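Local coordinates for conserved hypothetical protein TM0937 (Thermotoga maritima, PDB 2ESH), which is of unknown function but, as a PadR-like winged-helix protein, is probably a DNA-binding transcriptional regulator, at residues A[26-31]-A[77-82]. Sequence-based numbering, arbitrary orientation. Where two conformers were deposited one is given.
Sequences PSHGYE and RKIYRI
The H28 imidazole has R77 over one face and CB of E31 over the other, while CB of Y30 and CD1 of I79 lie at its edge. R77 CD makes a CH-pi contact 4.0 Å from the ring centroid; the bend at chi2 (-69°) carries the arginine chain obliquely across the ring face, and its guanidinium plane is turned 28° from the imidazole. P26 CB packs on I79 CG2. The Y80 ring receives S27 O and a water at its edge. Two backbone bonds make S27 and Y80 an antiparallel hydrogen-bonded pair: Y80 N to S27 O is nearly straight (2.9 Å, 174°), S27 N to Y80 O longer and more bent (3.2 Å). The same water links G29 N to K78 O. S27 OG donates a hydrogen bond forward to E31 OE1 (2.9 Å), which is also salt-bridged to R35. The S27-Y80 bridge sets the lead-in to helix 29-37 against strand 77-82. The two-stranded wing 65-70/77-82 thus gains S27 as a one-residue bridge on the other edge of 77-82, consistent with the short first strand of winged-helix folds, and Y80 reaches L56 and E60 of helix 52-61.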
loop_
_atom_site.group_PDB
_atom_site.type_symbol
_atom_site.label_atom_id
_atom_site.label_comp_id
_atom_site.label_asym_id
_atom_site.label_seq_id
_atom_site.Cartn_x
_atom_site.Cartn_y
_atom_site.Cartn_z
ATOM N N PRO A 26 9.131 -6.650 7.806
ATOM C CA PRO A 26 9.914 -5.388 7.904
ATOM C C PRO A 26 11.070 -5.439 6.869
ATOM O O PRO A 26 11.582 -6.531 6.608
ATOM C CB PRO A 26 10.458 -5.463 9.316
ATOM C CG PRO A 26 9.393 -6.434 10.062
ATOM C CD PRO A 26 9.105 -7.423 9.074
ATOM N N SER A 27 11.398 -4.299 6.223
ATOM C CA SER A 27 12.362 -4.309 5.137
ATOM C C SER A 27 12.783 -2.946 4.690
ATOM O O SER A 27 12.312 -1.934 5.203
ATOM C CB SER A 27 11.832 -5.113 3.923
ATOM O OG SER A 27 12.900 -5.417 2.983
ATOM N N HIS A 28 13.703 -2.918 3.734
ATOM C CA HIS A 28 14.202 -1.628 3.199
ATOM C C HIS A 28 13.525 -1.259 1.859
ATOM O O HIS A 28 12.963 -2.096 1.238
ATOM C CB HIS A 28 15.715 -1.645 3.083
ATOM C CG HIS A 28 16.230 -2.761 2.231
ATOM N ND1 HIS A 28 16.503 -4.014 2.736
ATOM C CD2 HIS A 28 16.513 -2.817 0.901
ATOM C CE1 HIS A 28 16.954 -4.789 1.757
ATOM N NE2 HIS A 28 16.942 -4.092 0.635
ATOM N N GLY A 29 13.529 0.021 1.503
ATOM C CA GLY A 29 13.217 0.518 0.202
ATOM C C GLY A 29 13.457 -0.397 -0.985
ATOM O O GLY A 29 12.504 -0.704 -1.694
ATOM N N TYR A 30 14.697 -0.869 -1.186
ATOM C CA TYR A 30 15.020 -1.671 -2.379
ATOM C C TYR A 30 14.251 -2.984 -2.504
ATOM O O TYR A 30 13.695 -3.291 -3.578
ATOM C CB TYR A 30 16.546 -1.896 -2.539
ATOM C CG TYR A 30 16.928 -2.772 -3.733
ATOM C CD1 TYR A 30 16.989 -2.237 -5.064
ATOM C CD2 TYR A 30 17.219 -4.118 -3.537
ATOM C CE1 TYR A 30 17.369 -3.064 -6.192
ATOM C CE2 TYR A 30 17.588 -4.969 -4.630
ATOM C CZ TYR A 30 17.662 -4.455 -5.942
ATOM O OH TYR A 30 18.044 -5.334 -6.957
ATOM N N GLU A 31 14.223 -3.768 -1.431
ATOM C CA GLU A 31 13.519 -5.040 -1.444
ATOM C C GLU A 31 11.986 -4.774 -1.583
ATOM O O GLU A 31 11.282 -5.523 -2.248
ATOM C CB GLU A 31 13.835 -5.823 -0.195
ATOM C CG GLU A 31 13.393 -7.244 -0.221
ATOM C CD GLU A 31 11.874 -7.462 0.172
ATOM O OE1 GLU A 31 11.298 -6.577 0.818
ATOM O OE2 GLU A 31 11.291 -8.535 -0.124
ATOM N N ARG A 77 21.326 -0.816 5.407
ATOM C CA ARG A 77 19.949 -0.673 4.926
ATOM C C ARG A 77 19.033 -0.301 6.090
ATOM O O ARG A 77 19.063 -0.961 7.112
ATOM C CB ARG A 77 19.463 -2.019 4.370
ATOM C CG ARG A 77 20.267 -2.594 3.240
ATOM C CD ARG A 77 20.038 -1.718 2.036
ATOM N NE ARG A 77 20.767 -2.287 0.923
ATOM C CZ ARG A 77 20.619 -1.942 -0.361
ATOM N NH1 ARG A 77 19.744 -1.008 -0.743
ATOM N NH2 ARG A 77 21.367 -2.557 -1.255
ATOM N N LYS A 78 18.226 0.738 5.916
ATOM C CA LYS A 78 17.276 1.235 6.893
ATOM C C LYS A 78 16.019 0.382 6.861
ATOM O O LYS A 78 15.314 0.362 5.846
ATOM C CB LYS A 78 16.954 2.666 6.546
ATOM C CG LYS A 78 16.239 3.381 7.673
ATOM C CD LYS A 78 16.190 4.853 7.484
ATOM C CE LYS A 78 15.866 5.561 8.763
ATOM N NZ LYS A 78 15.911 7.086 8.614
ATOM N N ILE A 79 15.769 -0.406 7.929
ATOM C CA ILE A 79 14.585 -1.334 8.042
ATOM C C ILE A 79 13.317 -0.658 8.601
ATOM O O ILE A 79 13.293 -0.073 9.695
ATOM C CB ILE A 79 14.932 -2.529 8.860
ATOM C CG1 ILE A 79 16.221 -3.225 8.307
ATOM C CG2 ILE A 79 13.766 -3.554 8.835
ATOM C CD1 ILE A 79 16.167 -3.644 6.810
ATOM N N TYR A 80 12.248 -0.699 7.830
ATOM C CA TYR A 80 10.922 -0.151 8.224
ATOM C C TYR A 80 10.104 -1.224 8.874
ATOM O O TYR A 80 10.133 -2.367 8.446
ATOM C CB TYR A 80 10.156 0.402 7.017
ATOM C CG TYR A 80 10.835 1.559 6.449
ATOM C CD1 TYR A 80 10.428 2.876 6.808
ATOM C CD2 TYR A 80 11.950 1.390 5.592
ATOM C CE1 TYR A 80 11.112 4.002 6.348
ATOM C CE2 TYR A 80 12.666 2.520 5.128
ATOM C CZ TYR A 80 12.212 3.830 5.508
ATOM O OH TYR A 80 12.860 4.969 5.058
ATOM N N ARG A 81 9.344 -0.841 9.903
ATOM C CA ARG A 81 8.557 -1.797 10.713
ATOM C C ARG A 81 7.230 -1.120 11.097
ATOM O O ARG A 81 7.199 0.089 11.430
ATOM C CB ARG A 81 9.412 -2.216 11.948
ATOM C CG ARG A 81 8.738 -2.962 13.084
ATOM C CD ARG A 81 9.802 -3.545 14.097
ATOM N NE ARG A 81 11.011 -4.088 13.421
ATOM C CZ ARG A 81 11.315 -5.391 13.272
ATOM N NH1 ARG A 81 10.480 -6.360 13.736
ATOM N NH2 ARG A 81 12.459 -5.736 12.640
ATOM N N ILE A 82 6.131 -1.846 11.018
ATOM C CA ILE A 82 4.815 -1.210 11.404
ATOM C C ILE A 82 4.737 -0.926 12.942
ATOM O O ILE A 82 5.195 -1.742 13.745
ATOM C CB ILE A 82 3.529 -1.993 10.862
ATOM C CG1 ILE A 82 2.305 -1.031 10.848
ATOM C CG2 ILE A 82 3.328 -3.317 11.641
ATOM C CD1 ILE A 82 1.140 -1.477 10.011
HETATM O O HOH W 1 15.358 1.370 3.282
#